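Local coordinates for protein peptide chain release factor subunit 1 (Aeropyrum pernix, PDB 3AGK) that probably directs the termination of protein synthesis in archaea by responding to the stop codons UAA, UAG and UGA, paired with a GTP-binding partner subunit, at residues A[79-82]-A[83-86]; A[48-51]-A[52-56]; A[288-291]-A[292-295]. All blocks are in the same frame, centred on the assembly; numbering follows the deposited sequence.

Interaction 1 of 3, residues A[79-82]-A[83-86]; sequences MDRL and QMLT
Gln83 N makes an i to i+4 bond to Met79 O at 3.0 Å, at the C-terminal end of helix 65-82, and a weak i to i+3 bond to Asp80 O at 3.3 Å. Met84 N and Leu85 N then make i to i+3 bonds: Met84 N binds Arg81 O at 3.1 Å, and Leu85 N binds Leu82 O at 3.1 Å to close a type I beta turn from Leu82 to Leu85. Both of these donors stand above their carbonyl planes, about 60° out of them; the Leu85 N-H is the straighter, at 163°. Side-chain carbons lie close to two of the acceptor oxygens. Met84 CB sits 3.1 Å from Arg81 O, with Leu85 CG 3.8 Å from that oxygen. Gln83 CG, anti to its own carbonyl carbon (chi1 -68°), lies beside Met79 O at 3.4 Å. Leu82 is buried against Val48 and Leu52 of helix 45-58 and Leu93 of strand 93-98, in the N-terminal eRF1 domain. Three successive amides thus find main-chain acceptors as the helix ends, so within 79-86 the hydrogen bonding is all main chain to main chain, and the buried Leu82 supplies packing against the rest of the domain.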
loop_
_atom_site.group_PDB
_atom_site.type_symbol
_atom_site.label_atom_id
_atom_site.label_comp_id
_atom_site.label_asym_id
_atom_site.label_seq_id
_atom_site.Cartn_x
_atom_site.Cartn_y
_atom_site.Cartn_z
ATOM N N MET A 79 25.783 7.495 -16.157
ATOM C CA MET A 79 26.546 7.229 -17.385
ATOM C C MET A 79 27.685 6.244 -17.157
ATOM O O MET A 79 27.900 5.357 -17.980
ATOM C CB MET A 79 27.105 8.503 -18.012
ATOM C CG MET A 79 26.026 9.431 -18.595
ATOM S SD MET A 79 26.680 10.933 -19.380
ATOM C CE MET A 79 25.859 12.182 -18.404
ATOM N N ASP A 80 28.420 6.430 -16.060
ATOM C CA ASP A 80 29.479 5.502 -15.659
ATOM C C ASP A 80 28.942 4.088 -15.590
ATOM O O ASP A 80 29.530 3.150 -16.122
ATOM C CB ASP A 80 30.005 5.865 -14.270
ATOM C CG ASP A 80 31.007 6.989 -14.305
ATOM O OD1 ASP A 80 31.615 7.198 -15.376
ATOM O OD2 ASP A 80 31.180 7.661 -13.258
ATOM N N ARG A 81 27.818 3.955 -14.895
ATOM C CA ARG A 81 27.173 2.676 -14.684
ATOM C C ARG A 81 26.819 2.020 -16.023
ATOM O O ARG A 81 27.033 0.819 -16.217
ATOM C CB ARG A 81 25.922 2.900 -13.828
ATOM C CG ARG A 81 25.834 2.094 -12.531
ATOM C CD ARG A 81 27.147 2.013 -11.780
ATOM N NE ARG A 81 27.715 3.330 -11.505
ATOM C CZ ARG A 81 27.843 3.858 -10.291
ATOM N NH1 ARG A 81 27.447 3.184 -9.220
ATOM N NH2 ARG A 81 28.377 5.059 -10.153
ATOM N N LEU A 82 26.287 2.809 -16.955
ATOM C CA LEU A 82 25.803 2.254 -18.219
ATOM C C LEU A 82 26.951 1.853 -19.130
ATOM O O LEU A 82 26.839 0.925 -19.925
ATOM C CB LEU A 82 24.889 3.244 -18.956
ATOM C CG LEU A 82 23.545 3.604 -18.326
ATOM C CD1 LEU A 82 22.761 4.517 -19.255
ATOM C CD2 LEU A 82 22.747 2.360 -18.010
ATOM N N GLN A 83 28.062 2.567 -19.029
ATOM C CA GLN A 83 29.191 2.232 -19.872
ATOM C C GLN A 83 29.896 0.979 -19.356
ATOM O O GLN A 83 30.864 0.520 -19.952
ATOM C CB GLN A 83 30.123 3.437 -20.059
ATOM C CG GLN A 83 29.431 4.531 -20.891
ATOM C CD GLN A 83 30.333 5.685 -21.299
ATOM O OE1 GLN A 83 30.607 6.594 -20.505
ATOM N NE2 GLN A 83 30.768 5.675 -22.558
ATOM N N MET A 84 29.373 0.413 -18.269
ATOM C CA MET A 84 29.848 -0.879 -17.754
ATOM C C MET A 84 29.183 -2.042 -18.465
ATOM O O MET A 84 29.617 -3.179 -18.335
ATOM C CB MET A 84 29.535 -1.028 -16.266
ATOM C CG MET A 84 30.612 -0.569 -15.330
ATOM S SD MET A 84 30.001 -0.583 -13.632
ATOM C CE MET A 84 31.262 0.413 -12.844
ATOM N N LEU A 85 28.110 -1.757 -19.193
ATOM C CA LEU A 85 27.313 -2.811 -19.788
ATOM C C LEU A 85 27.407 -2.757 -21.296
ATOM O O LEU A 85 27.817 -1.749 -21.873
ATOM C CB LEU A 85 25.855 -2.664 -19.372
ATOM C CG LEU A 85 25.559 -2.187 -17.954
ATOM C CD1 LEU A 85 24.074 -1.960 -17.781
ATOM C CD2 LEU A 85 26.089 -3.167 -16.901
ATOM N N THR A 86 27.012 -3.847 -21.937
ATOM C CA THR A 86 26.966 -3.874 -23.386
ATOM C C THR A 86 25.535 -3.682 -23.870
ATOM O O THR A 86 25.283 -2.929 -24.814
ATOM C CB THR A 86 27.554 -5.168 -23.939
ATOM O OG1 THR A 86 27.267 -6.235 -23.029
ATOM C CG2 THR A 86 29.063 -5.027 -24.076
#

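Interaction 2 of 3, residues A[48-51]-A[52-56]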
loop_
_atom_site.group_PDB
_atom_site.type_symbol
_atom_site.label_atom_id
_atom_site.label_comp_id
_atom_site.label_asym_id
_atom_site.label_seq_id
_atom_site.Cartn_x
_atom_site.Cartn_y
_atom_site.Cartn_z
ATOM N N VAL A 48 19.916 5.796 -24.603
ATOM C CA VAL A 48 19.842 6.324 -23.248
ATOM C C VAL A 48 21.033 7.241 -22.982
ATOM O O VAL A 48 20.887 8.317 -22.406
ATOM C CB VAL A 48 19.816 5.189 -22.209
ATOM C CG1 VAL A 48 19.569 5.755 -20.816
ATOM C CG2 VAL A 48 18.739 4.146 -22.587
ATOM N N MET A 49 22.206 6.800 -23.424
ATOM C CA MET A 49 23.451 7.541 -23.281
ATOM C C MET A 49 23.368 8.947 -23.904
ATOM O O MET A 49 23.771 9.936 -23.290
ATOM C CB MET A 49 24.569 6.718 -23.932
ATOM C CG MET A 49 25.905 6.748 -23.222
ATOM S SD MET A 49 25.887 6.410 -21.446
ATOM C CE MET A 49 27.265 7.466 -21.021
ATOM N N THR A 50 22.842 9.024 -25.127
ATOM C CA THR A 50 22.577 10.299 -25.796
ATOM C C THR A 50 21.597 11.165 -24.993
ATOM O O THR A 50 21.829 12.361 -24.796
ATOM C CB THR A 50 22.032 10.078 -27.219
ATOM O OG1 THR A 50 23.036 9.447 -28.013
ATOM C CG2 THR A 50 21.640 11.418 -27.874
ATOM N N LEU A 51 20.518 10.557 -24.509
ATOM C CA LEU A 51 19.553 11.275 -23.679
ATOM C C LEU A 51 20.184 11.836 -22.386
ATOM O O LEU A 51 19.978 12.989 -22.044
ATOM C CB LEU A 51 18.352 10.378 -23.361
ATOM C CG LEU A 51 17.216 11.015 -22.546
ATOM C CD1 LEU A 51 15.880 10.330 -22.825
ATOM C CD2 LEU A 51 17.534 10.981 -21.053
ATOM N N LEU A 52 20.951 11.025 -21.667
ATOM C CA LEU A 52 21.614 11.505 -20.461
ATOM C C LEU A 52 22.604 12.618 -20.791
ATOM O O LEU A 52 22.750 13.570 -20.029
ATOM C CB LEU A 52 22.345 10.361 -19.745
ATOM C CG LEU A 52 21.473 9.281 -19.115
ATOM C CD1 LEU A 52 22.332 8.234 -18.441
ATOM C CD2 LEU A 52 20.476 9.895 -18.129
ATOM N N ARG A 53 23.295 12.481 -21.922
ATOM C CA ARG A 53 24.272 13.480 -22.344
ATOM C C ARG A 53 23.582 14.824 -22.629
ATOM O O ARG A 53 24.123 15.880 -22.310
ATOM C CB ARG A 53 25.041 12.990 -23.577
ATOM C CG ARG A 53 26.312 12.220 -23.227
ATOM C CD ARG A 53 26.931 11.527 -24.423
ATOM N NE ARG A 53 28.064 10.721 -23.976
ATOM C CZ ARG A 53 28.691 9.819 -24.721
ATOM N NH1 ARG A 53 28.296 9.592 -25.964
ATOM N NH2 ARG A 53 29.718 9.141 -24.217
ATOM N N GLN A 54 22.393 14.763 -23.231
ATOM C CA GLN A 54 21.565 15.954 -23.469
ATOM C C GLN A 54 21.147 16.587 -22.153
ATOM O O GLN A 54 21.313 17.793 -21.937
ATOM C CB GLN A 54 20.297 15.594 -24.227
ATOM C CG GLN A 54 20.520 14.982 -25.586
ATOM C CD GLN A 54 19.234 14.901 -26.377
ATOM O OE1 GLN A 54 19.155 14.220 -27.399
ATOM N NE2 GLN A 54 18.210 15.610 -25.905
ATOM N N GLU A 55 20.582 15.759 -21.281
ATOM C CA GLU A 55 20.200 16.190 -19.948
ATOM C C GLU A 55 21.384 16.845 -19.241
ATOM O O GLU A 55 21.214 17.820 -18.512
ATOM C CB GLU A 55 19.648 15.010 -19.127
ATOM C CG GLU A 55 18.203 14.641 -19.496
ATOM C CD GLU A 55 17.302 15.880 -19.556
ATOM O OE1 GLU A 55 17.265 16.638 -18.560
ATOM O OE2 GLU A 55 16.644 16.101 -20.592
ATOM N N TYR A 56 22.581 16.308 -19.461
ATOM C CA TYR A 56 23.778 16.875 -18.852
ATOM C C TYR A 56 24.048 18.310 -19.341
ATOM O O TYR A 56 24.332 19.200 -18.544
ATOM C CB TYR A 56 24.998 15.964 -19.072
ATOM C CG TYR A 56 26.174 16.352 -18.208
ATOM C CD1 TYR A 56 26.364 15.777 -16.958
ATOM C CD2 TYR A 56 27.074 17.327 -18.626
ATOM C CE1 TYR A 56 27.427 16.144 -16.159
ATOM C CE2 TYR A 56 28.133 17.703 -17.836
ATOM C CZ TYR A 56 28.304 17.115 -16.605
ATOM O OH TYR A 56 29.367 17.486 -15.824
#
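Leu52 and Val48 meet one turn apart on helix 45-58, an alpha-helix of the N-terminal eRF1 domain packed against helix 65-82 and the antiparallel sheet. Leu52 N bonds to Val48 O at 2.8 Å, arriving nearly along the C=O axis, and Leu52 CG lies 4.4 Å from Val48 CG1. Both side chains are buried and touch Leu82 of helix 65-82; Leu52 also reaches Tyr122 of strand 121-125. Next, Arg53 N takes Met49 O at 2.9 Å. The Arg53 chain runs extended from CG to NE, its first methylenes passing beside Met49 O, and brings one guanidinium face over Met49 CG, an apolar contact against the flat cation; the Arg53 side chain also touches Gln83. Gln54 follows with its N bonded to Thr50 O, and Gln54 CG presses on Thr50 O at 3.0 Å. The two side chains cross obliquely, with Gln54 OE1 by Thr50 CG2. That methyl stands anti to the Thr50 backbone N, which puts OG1 (chi1 -65°) back beside the main chain, where it hydrogen-bonds Ser46 O one turn earlier. Glu55 N makes an almost straight bond to Leu51 O (176°). Its side chain bends at chi2 (-48°) and runs alongside Leu51, both pointing the same way, with Glu55 CG 4.0 Å from Leu51 CD2, while Tyr122 packs on Glu55. Finally, the Tyr56 side chain touches Lys72 and Ser76 of helix 65-82, and Tyr56 N bonds to Leu52 O at 2.8 Å.

Interaction 3 of 3, residues A[288-291]-A[292-295]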
loop_
_atom_site.group_PDB
_atom_site.type_symbol
_atom_site.label_atom_id
_atom_site.label_comp_id
_atom_site.label_asym_id
_atom_site.label_seq_id
_atom_site.Cartn_x
_atom_site.Cartn_y
_atom_site.Cartn_z
ATOM N N GLU A 288 -10.115 -10.464 20.618
ATOM C CA GLU A 288 -9.945 -11.611 21.501
ATOM C C GLU A 288 -8.963 -11.276 22.636
ATOM O O GLU A 288 -9.226 -11.557 23.803
ATOM C CB GLU A 288 -9.458 -12.832 20.724
ATOM C CG GLU A 288 -9.194 -14.053 21.589
ATOM C CD GLU A 288 -8.749 -15.268 20.784
ATOM O OE1 GLU A 288 -8.545 -15.139 19.559
ATOM O OE2 GLU A 288 -8.594 -16.354 21.381
ATOM N N PHE A 289 -7.839 -10.664 22.276
ATOM C CA PHE A 289 -6.843 -10.239 23.245
ATOM C C PHE A 289 -7.490 -9.332 24.300
ATOM O O PHE A 289 -7.271 -9.508 25.495
ATOM C CB PHE A 289 -5.666 -9.550 22.519
ATOM C CG PHE A 289 -4.676 -8.864 23.438
ATOM C CD1 PHE A 289 -3.847 -9.596 24.270
ATOM C CD2 PHE A 289 -4.567 -7.480 23.448
ATOM C CE1 PHE A 289 -2.937 -8.969 25.110
ATOM C CE2 PHE A 289 -3.658 -6.845 24.275
ATOM C CZ PHE A 289 -2.833 -7.590 25.108
ATOM N N LYS A 290 -8.305 -8.376 23.863
ATOM C CA LYS A 290 -8.874 -7.411 24.798
ATOM C C LYS A 290 -9.939 -8.030 25.702
ATOM O O LYS A 290 -10.034 -7.689 26.876
ATOM C CB LYS A 290 -9.423 -6.193 24.060
ATOM C CG LYS A 290 -9.253 -4.904 24.843
ATOM C CD LYS A 290 -9.912 -4.996 26.228
ATOM C CE LYS A 290 -9.190 -4.161 27.272
ATOM N NZ LYS A 290 -9.660 -4.483 28.650
ATOM N N LEU A 291 -10.720 -8.949 25.149
ATOM C CA LEU A 291 -11.713 -9.708 25.903
ATOM C C LEU A 291 -11.081 -10.493 27.067
ATOM O O LEU A 291 -11.615 -10.527 28.177
ATOM C CB LEU A 291 -12.443 -10.666 24.954
ATOM C CG LEU A 291 -13.909 -11.017 25.204
ATOM C CD1 LEU A 291 -14.691 -9.781 25.609
ATOM C CD2 LEU A 291 -14.528 -11.664 23.966
ATOM N N HIS A 292 -9.943 -11.126 26.810
ATOM C CA HIS A 292 -9.222 -11.825 27.866
ATOM C C HIS A 292 -8.754 -10.836 28.934
ATOM O O HIS A 292 -8.843 -11.120 30.131
ATOM C CB HIS A 292 -8.023 -12.606 27.308
ATOM C CG HIS A 292 -8.402 -13.768 26.441
ATOM N ND1 HIS A 292 -9.070 -14.874 26.923
ATOM C CD2 HIS A 292 -8.188 -14.003 25.124
ATOM C CE1 HIS A 292 -9.263 -15.735 25.939
ATOM N NE2 HIS A 292 -8.736 -15.229 24.835
ATOM N N LEU A 293 -8.248 -9.682 28.497
ATOM C CA LEU A 293 -7.825 -8.638 29.424
ATOM C C LEU A 293 -8.984 -8.205 30.298
ATOM O O LEU A 293 -8.884 -8.180 31.526
ATOM C CB LEU A 293 -7.337 -7.410 28.670
ATOM C CG LEU A 293 -5.872 -7.274 28.293
ATOM C CD1 LEU A 293 -5.672 -5.876 27.708
ATOM C CD2 LEU A 293 -4.992 -7.473 29.500
ATOM N N ALA A 294 -10.081 -7.851 29.640
ATOM C CA ALA A 294 -11.259 -7.328 30.313
ATOM C C ALA A 294 -11.852 -8.328 31.304
ATOM O O ALA A 294 -12.419 -7.935 32.322
ATOM C CB ALA A 294 -12.308 -6.901 29.281
ATOM N N LYS A 295 -11.712 -9.617 31.016
ATOM C CA LYS A 295 -12.301 -10.635 31.872
ATOM C C LYS A 295 -11.288 -11.311 32.791
ATOM O O LYS A 295 -11.545 -12.396 33.298
ATOM C CB LYS A 295 -13.053 -11.675 31.033
ATOM C CG LYS A 295 -14.247 -11.091 30.271
ATOM C CD LYS A 295 -14.889 -12.097 29.323
ATOM C CE LYS A 295 -16.215 -11.569 28.782
ATOM N NZ LYS A 295 -16.905 -12.556 27.906
#
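His292 packs against Glu288 one turn earlier, near the C-terminal end of helix 277-294 in the C-terminal eRF1 domain, where an alpha-helix lies over a mixed sheet. From the backbone, His292 N bonds to Glu288 O at 3.1 Å. His292 CB then lies 3.7 Å from Phe289 O, and CG, anti to the carbonyl carbon of His292 (chi1 -68°), swings back toward Glu288. His292 CD2 comes to 3.0 Å from Glu288 O, so the ring carbon shares the oxygen that the amide uses. At the tip, His292 NE2 meets Glu288 CG at 3.5 Å. The extended Glu288 chain runs beside the ring and points the same way, bringing OE2 to the ring edge, in its plane, with the carboxylate turned 40° from the imidazole. OE2 has its salt bridge with Lys317, which probably favours the charged carboxylate. Farther round the helix, Leu293 CG sits over one face of the Phe289 ring, which also meets Phe359 edge-to-face. The Lys290 chain, bent at chi2 and chi3, crosses Leu293 at about a right angle. Lys295 leaves helical geometry, yet its N still reaches Leu291 O, and Lys295 CE lies 3.9 Å from Leu291 CD1.

How the interactions relate
From the N terminus, the chain first passes through interaction 2, within helix 45-58, then turns back into helix 65-82, whose end carries interaction 1. Both are local, and neither closes a long loop; they follow in series without nesting or crossing. The two touch, with centres about 13 Å apart: Met79 CB lies 3.2 Å from Met49 CE, and Leu82 CD1 3.8 Å from Val48 CG1, joining the two successive helices of the N-terminal eRF1 domain. Interaction 3 comes much later, at the end of helix 277-294 in the C-terminal eRF1 domain, on the opposite side of the chain's centre. Its nearest atoms are about 47 Å from interaction 1 and 52 Å from interaction 2.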